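Local coordinates for protein 3-isopropylmalate dehydratase small subunit (Campylobacter jejuni, PDB 3Q3W) that catalyses, as part of isopropylmalate isomerase, the interconversion of 2-isopropylmalate and 3-isopropylmalate through 2-isopropylmaleate, at residues I27-F32 with L45-R50; F79-S84 with S107-F112. All blocks are in the same frame, centred on the assembly; numbering follows the deposited sequence.

Interaction 1 (I27-F32 with L45-R50); sequences IIPKQF and LFHDLR
The imidazole of His-47 takes Phe-32 CE2 and Gln-31 NE2 over one face, while the carboxylate of Asp-48 lies at its edge, in the ring plane. The Phe-32 ring, in turn, has the CG of its neighbour Gln-31 over the centre of one face and Pro-29 CD at its edge. The two rings meet obliquely, planes at 53°, with Phe-32 CE2 3.7 Å from His-47 CD2. With CG anti to the backbone N (chi1 176°), His-47 lays its ring against Phe-32 CE2 and CZ, and His-47 CB stays beside the proline, 3.7 Å from Pro-29 CG. A nearly straight bond from His-47 ND1 to Asp-48 OD1, 2.7 Å long, fixes the rotation of the imidazole; it meets OD1 on its anti side, out of the carboxylate plane but in the plane of the imidazole. His-47 also meets the ring of Tyr-51.

Deeper in, the Phe-46 ring has Leu-45 CD1 over one face, offset toward the rim. Leu-45 CD1 also lies 3.7 Å from Ile-27 CG2, and Phe-46 runs alongside Ile-27, with Phe-46 CE1 4.1 Å from Ile-27 CG1. Ala-91 and Leu-95 of helix 90-98 back this apolar layer. The link between backbones is Phe-46 N to Ile-27 O, 2.9 Å; Leu-45 CA adds a CH...O contact to that oxygen. Arg-50 NH1 bonds Leu-45 O at 3.0 Å and also Gly-42 O, bridging two carbonyls ahead of helix 47-50. Here the C-terminal end of helix 24-27 is tied to the N-cap residue of helix 47-50, within the aconitase C-terminal domain fold of the LeuD family.

Interaction 2 (F79-S84 with S107-F112); sequences FENFGS and SFADIF
Backbone hydrogen bonds join Phe-82 to Phe-108 in a single beta bridge: Ala-109 N gives a 3.0 Å bond to Phe-82 O, and Phe-82 N gives a weak one to Ser-107 O. Phe-108 CA adds a CH...O contact to Phe-82 O. One side chain joins the polar set. Ser-107 OG accepts from Asn-81 N at 3.0 Å, its chi1 of 58° placing it between the backbone N and the carbonyl carbon, and Glu-80 CB rests against the same oxygen. A water donates to Gly-83 O at 2.8 Å and accepts a weak bond from Phe-112 N, in the first turn of helix 110-118.

Among the aromatic contacts, the edge of Phe-82 is directed at the face of Phe-112 in an offset edge-to-face pair, planes at 63°, with Phe-82 CE2 3.7 Å from Phe-112 CZ. Phe-112 CG lies anti to the backbone N (chi1 168°), which swings the ring across Gly-83, whose CA makes a CH-pi contact 4.2 Å from the Phe-112 ring centroid. Gly-83 itself has a positive phi (91°). Ile-103 of strand 102-105 touches all three phenylalanines, Phe-82, Phe-108 and Phe-112.

Apolar packing adds Phe-108 CD1, 3.9 Å from Phe-82 CB. The Ala-109 methyl makes a separate van der Waals contact with the Gly-83 carbonyl, Ala-109 CB lying 3.4 Å from Gly-83 O. Outward, Glu-80 OE1 is salt-bridged to Lys-128, and Asn-81 ND2 bonds Asn-21 OD1. This is a type II beta turn, Asn-81 to Ser-84, after parallel strand 73-78, docked on the N-terminus of helix 110-118, where Ala-109 is the N-cap residue, at the strand ends of a parallel beta-alpha-beta unit.

Overall arrangement
Interaction 1 comes first in the chain and is complete before the segments of interaction 2 begin; their centres lie about 17 Å apart. They nonetheless touch through one apolar seam: Ile-27 CD1 packs 4.0 Å from both Phe-82 CE2 and Gly-83 CA, and Phe-46 CZ reaches Phe-82 CZ. Helix 90-98 is common ground, since Ala-91 and Leu-95 meet side chains of both contacts. Interaction 2 sits where the loops after parallel strands 73-78 and 102-105 leave the sheet, whereas interaction 1 gathers the short helices 24-27 and 47-50 farther from the chain centre. The seam thus joins this peripheral helical region to the sheet, all within the aconitase C-terminal domain.

Interaction 1 (I27-F32 with L45-R50)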
loop_
_atom_site.group_PDB
_atom_site.type_symbol
_atom_site.label_atom_id
_atom_site.label_comp_id
_atom_site.label_asym_id
_atom_site.label_seq_id
_atom_site.Cartn_x
_atom_site.Cartn_y
_atom_site.Cartn_z
ATOM N N ILE A 27 -0.556 9.998 -4.237
ATOM C CA ILE A 27 -0.969 8.655 -4.674
ATOM C C ILE A 27 -1.417 8.683 -6.153
ATOM O O ILE A 27 -0.981 7.879 -6.947
ATOM C CB ILE A 27 -2.064 8.037 -3.754
ATOM C CG1 ILE A 27 -1.515 7.836 -2.332
ATOM C CG2 ILE A 27 -2.496 6.627 -4.264
ATOM C CD1 ILE A 27 -2.579 7.589 -1.255
ATOM N N ILE A 28 -2.268 9.645 -6.513
ATOM C CA ILE A 28 -2.730 9.757 -7.887
ATOM C C ILE A 28 -3.268 11.151 -8.104
ATOM O O ILE A 28 -4.250 11.550 -7.458
ATOM C CB ILE A 28 -3.822 8.665 -8.268
ATOM C CG1 ILE A 28 -4.283 8.846 -9.723
ATOM C CG2 ILE A 28 -4.964 8.606 -7.227
ATOM C CD1 ILE A 28 -4.917 7.591 -10.372
ATOM N N PRO A 29 -2.622 11.882 -9.004
ATOM C CA PRO A 29 -2.957 13.257 -9.235
ATOM C C PRO A 29 -4.324 13.424 -9.941
ATOM O O PRO A 29 -4.849 12.475 -10.531
ATOM C CB PRO A 29 -1.815 13.734 -10.132
ATOM C CG PRO A 29 -0.742 12.815 -9.915
ATOM C CD PRO A 29 -1.345 11.521 -9.643
ATOM N N LYS A 30 -4.844 14.636 -9.868
ATOM C CA LYS A 30 -6.209 14.961 -10.266
ATOM C C LYS A 30 -6.467 14.803 -11.759
ATOM O O LYS A 30 -7.590 14.539 -12.139
ATOM C CB LYS A 30 -6.575 16.391 -9.875
ATOM C CG LYS A 30 -6.616 16.677 -8.380
ATOM C CD LYS A 30 -6.761 18.198 -8.190
ATOM C CE LYS A 30 -7.130 18.623 -6.755
ATOM N NZ LYS A 30 -8.311 17.900 -6.224
ATOM N N GLN A 31 -5.453 14.996 -12.594
ATOM C CA GLN A 31 -5.587 14.805 -14.049
ATOM C C GLN A 31 -5.939 13.361 -14.540
ATOM O O GLN A 31 -6.387 13.176 -15.669
ATOM C CB GLN A 31 -4.337 15.322 -14.803
ATOM C CG GLN A 31 -3.032 14.609 -14.562
ATOM C CD GLN A 31 -2.182 15.232 -13.462
ATOM O OE1 GLN A 31 -2.718 15.749 -12.502
ATOM N NE2 GLN A 31 -0.855 15.148 -13.583
ATOM N N PHE A 32 -5.819 12.381 -13.664
ATOM C CA PHE A 32 -6.103 10.973 -14.018
ATOM C C PHE A 32 -7.379 10.403 -13.421
ATOM O O PHE A 32 -7.581 9.187 -13.443
ATOM C CB PHE A 32 -4.949 10.109 -13.523
ATOM C CG PHE A 32 -3.612 10.527 -14.086
ATOM C CD1 PHE A 32 -3.382 10.508 -15.435
ATOM C CD2 PHE A 32 -2.613 10.990 -13.264
ATOM C CE1 PHE A 32 -2.124 10.919 -15.960
ATOM C CE2 PHE A 32 -1.382 11.397 -13.784
ATOM C CZ PHE A 32 -1.145 11.373 -15.106
ATOM N N LEU A 45 0.209 5.659 -10.426
ATOM C CA LEU A 45 0.462 5.647 -9.035
ATOM C C LEU A 45 1.749 6.393 -8.751
ATOM O O LEU A 45 2.763 6.145 -9.393
ATOM C CB LEU A 45 0.590 4.196 -8.550
ATOM C CG LEU A 45 0.948 4.029 -7.092
ATOM C CD1 LEU A 45 -0.216 4.431 -6.184
ATOM C CD2 LEU A 45 1.361 2.559 -6.874
ATOM N N PHE A 46 1.709 7.204 -7.707
ATOM C CA PHE A 46 2.847 7.983 -7.236
ATOM C C PHE A 46 3.502 8.846 -8.309
ATOM O O PHE A 46 4.691 9.157 -8.248
ATOM C CB PHE A 46 3.869 7.075 -6.503
ATOM C CG PHE A 46 3.362 6.524 -5.219
ATOM C CD1 PHE A 46 2.894 7.364 -4.235
ATOM C CD2 PHE A 46 3.396 5.162 -4.964
ATOM C CE1 PHE A 46 2.410 6.850 -2.995
ATOM C CE2 PHE A 46 2.924 4.657 -3.760
ATOM C CZ PHE A 46 2.457 5.519 -2.762
ATOM N N HIS A 47 2.691 9.310 -9.239
ATOM C CA HIS A 47 3.172 10.005 -10.434
ATOM C C HIS A 47 4.255 11.053 -10.197
ATOM O O HIS A 47 5.288 11.040 -10.870
ATOM C CB HIS A 47 1.975 10.669 -11.113
ATOM C CG HIS A 47 2.327 11.486 -12.297
ATOM N ND1 HIS A 47 2.723 12.803 -12.206
ATOM C CD2 HIS A 47 2.344 11.177 -13.613
ATOM C CE1 HIS A 47 2.920 13.284 -13.421
ATOM N NE2 HIS A 47 2.688 12.323 -14.292
ATOM N N ASP A 48 4.008 11.959 -9.255
ATOM C CA ASP A 48 4.875 13.115 -9.047
ATOM C C ASP A 48 6.176 12.727 -8.357
ATOM O O ASP A 48 7.220 13.361 -8.567
ATOM C CB ASP A 48 4.158 14.169 -8.225
ATOM C CG ASP A 48 2.856 14.631 -8.882
ATOM O OD1 ASP A 48 2.721 14.557 -10.130
ATOM O OD2 ASP A 48 1.967 15.044 -8.130
ATOM N N LEU A 49 6.122 11.657 -7.574
ATOM C CA LEU A 49 7.358 11.049 -7.023
ATOM C C LEU A 49 8.089 10.100 -8.020
ATOM O O LEU A 49 9.319 9.849 -7.901
ATOM C CB LEU A 49 6.987 10.271 -5.753
ATOM C CG LEU A 49 6.245 11.094 -4.689
ATOM C CD1 LEU A 49 5.503 10.172 -3.694
ATOM C CD2 LEU A 49 7.197 12.016 -3.949
ATOM N N ARG A 50 7.355 9.555 -8.993
ATOM C CA ARG A 50 7.817 8.391 -9.775
ATOM C C ARG A 50 8.441 8.735 -11.095
ATOM O O ARG A 50 9.339 8.064 -11.524
ATOM C CB ARG A 50 6.675 7.388 -9.923
ATOM C CG ARG A 50 6.793 6.204 -10.894
ATOM C CD ARG A 50 5.453 5.495 -10.862
ATOM N NE ARG A 50 5.408 4.318 -11.705
ATOM C CZ ARG A 50 4.328 3.562 -11.896
ATOM N NH1 ARG A 50 3.175 3.876 -11.291
ATOM N NH2 ARG A 50 4.402 2.483 -12.673
#

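Interaction 2 (F79-S84 with S107-F112)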
loop_
_atom_site.group_PDB
_atom_site.type_symbol
_atom_site.label_atom_id
_atom_site.label_comp_id
_atom_site.label_asym_id
_atom_site.label_seq_id
_atom_site.Cartn_x
_atom_site.Cartn_y
_atom_site.Cartn_z
ATOM N N PHE A 79 5.133 5.944 6.542
ATOM C CA PHE A 79 5.070 6.567 7.831
ATOM C C PHE A 79 3.641 7.033 8.039
ATOM O O PHE A 79 2.728 6.572 7.336
ATOM C CB PHE A 79 6.080 7.705 7.920
ATOM C CG PHE A 79 7.538 7.268 7.864
ATOM C CD1 PHE A 79 7.939 6.005 8.260
ATOM C CD2 PHE A 79 8.516 8.195 7.489
ATOM C CE1 PHE A 79 9.268 5.671 8.246
ATOM C CE2 PHE A 79 9.852 7.870 7.485
ATOM C CZ PHE A 79 10.227 6.607 7.858
ATOM N N GLU A 80 3.433 7.906 9.025
ATOM C CA GLU A 80 2.099 8.183 9.536
ATOM C C GLU A 80 1.212 8.937 8.584
ATOM O O GLU A 80 1.680 9.637 7.704
ATOM C CB GLU A 80 2.146 8.947 10.871
ATOM C CG GLU A 80 3.076 10.188 10.918
ATOM C CD GLU A 80 4.462 9.879 11.528
ATOM O OE1 GLU A 80 5.157 8.959 11.028
ATOM O OE2 GLU A 80 4.842 10.556 12.504
ATOM N N ASN A 81 -0.093 8.797 8.837
ATOM C CA ASN A 81 -1.141 9.506 8.130
ATOM C C ASN A 81 -1.077 9.235 6.637
ATOM O O ASN A 81 -1.239 10.131 5.807
ATOM C CB ASN A 81 -1.134 11.014 8.466
ATOM C CG ASN A 81 -2.401 11.731 8.022
ATOM O OD1 ASN A 81 -3.491 11.149 8.008
ATOM N ND2 ASN A 81 -2.263 12.988 7.626
ATOM N N PHE A 82 -0.878 7.975 6.303
ATOM C CA PHE A 82 -0.867 7.579 4.924
ATOM C C PHE A 82 -2.264 7.717 4.339
ATOM O O PHE A 82 -3.231 7.242 4.913
ATOM C CB PHE A 82 -0.424 6.143 4.766
ATOM C CG PHE A 82 -0.215 5.727 3.324
ATOM C CD1 PHE A 82 1.035 5.766 2.746
ATOM C CD2 PHE A 82 -1.286 5.287 2.550
ATOM C CE1 PHE A 82 1.220 5.370 1.429
ATOM C CE2 PHE A 82 -1.105 4.898 1.245
ATOM C CZ PHE A 82 0.132 4.955 0.664
ATOM N N GLY A 83 -2.357 8.354 3.186
ATOM C CA GLY A 83 -3.670 8.480 2.535
ATOM C C GLY A 83 -4.412 9.726 2.916
ATOM O O GLY A 83 -5.576 9.856 2.591
ATOM N N SER A 84 -3.730 10.635 3.603
ATOM C CA SER A 84 -4.272 11.958 3.941
ATOM C C SER A 84 -5.017 12.623 2.781
ATOM O O SER A 84 -4.516 12.695 1.656
ATOM C CB SER A 84 -3.168 12.886 4.459
ATOM O OG SER A 84 -3.691 14.159 4.786
ATOM N N SER A 107 -0.243 4.812 11.065
ATOM C CA SER A 107 -1.606 5.270 10.994
ATOM C C SER A 107 -2.011 5.548 9.525
ATOM O O SER A 107 -1.170 5.638 8.643
ATOM C CB SER A 107 -1.784 6.510 11.830
ATOM O OG SER A 107 -0.912 7.522 11.393
ATOM N N PHE A 108 -3.325 5.654 9.309
ATOM C CA PHE A 108 -3.913 5.907 7.997
ATOM C C PHE A 108 -4.992 6.938 8.186
ATOM O O PHE A 108 -5.716 6.912 9.189
ATOM C CB PHE A 108 -4.573 4.651 7.437
ATOM C CG PHE A 108 -3.628 3.577 7.102
ATOM C CD1 PHE A 108 -3.084 3.500 5.819
ATOM C CD2 PHE A 108 -3.264 2.627 8.047
ATOM C CE1 PHE A 108 -2.207 2.520 5.498
ATOM C CE2 PHE A 108 -2.369 1.653 7.727
ATOM C CZ PHE A 108 -1.841 1.587 6.451
ATOM N N ALA A 109 -5.112 7.831 7.212
ATOM C CA ALA A 109 -6.196 8.757 7.175
ATOM C C ALA A 109 -7.490 7.943 7.162
ATOM O O ALA A 109 -7.623 6.992 6.410
ATOM C CB ALA A 109 -6.108 9.648 5.963
ATOM N N ASP A 110 -8.429 8.319 8.020
ATOM C CA ASP A 110 -9.654 7.544 8.210
ATOM C C ASP A 110 -10.373 7.268 6.893
ATOM O O ASP A 110 -10.811 6.140 6.644
ATOM C CB ASP A 110 -10.621 8.274 9.156
ATOM C CG ASP A 110 -10.045 8.492 10.557
ATOM O OD1 ASP A 110 -9.059 7.815 10.940
ATOM O OD2 ASP A 110 -10.587 9.364 11.278
ATOM N N ILE A 111 -10.510 8.280 6.055
ATOM C CA ILE A 111 -11.304 8.117 4.837
ATOM C C ILE A 111 -10.626 7.101 3.893
ATOM O O ILE A 111 -11.258 6.177 3.403
ATOM C CB ILE A 111 -11.528 9.455 4.107
ATOM C CG1 ILE A 111 -12.438 10.380 4.941
ATOM C CG2 ILE A 111 -12.188 9.193 2.760
ATOM C CD1 ILE A 111 -12.584 11.772 4.366
ATOM N N PHE A 112 -9.326 7.248 3.693
ATOM C CA PHE A 112 -8.600 6.354 2.814
ATOM C C PHE A 112 -8.640 4.936 3.348
ATOM O O PHE A 112 -8.807 3.965 2.572
ATOM C CB PHE A 112 -7.143 6.828 2.666
ATOM C CG PHE A 112 -6.265 5.834 2.011
ATOM C CD1 PHE A 112 -6.183 5.781 0.638
ATOM C CD2 PHE A 112 -5.552 4.884 2.775
ATOM C CE1 PHE A 112 -5.364 4.877 0.010
ATOM C CE2 PHE A 112 -4.743 3.943 2.156
ATOM C CZ PHE A 112 -4.658 3.923 0.771
HETATM O O HOH W 1 -8.273 10.149 3.253
#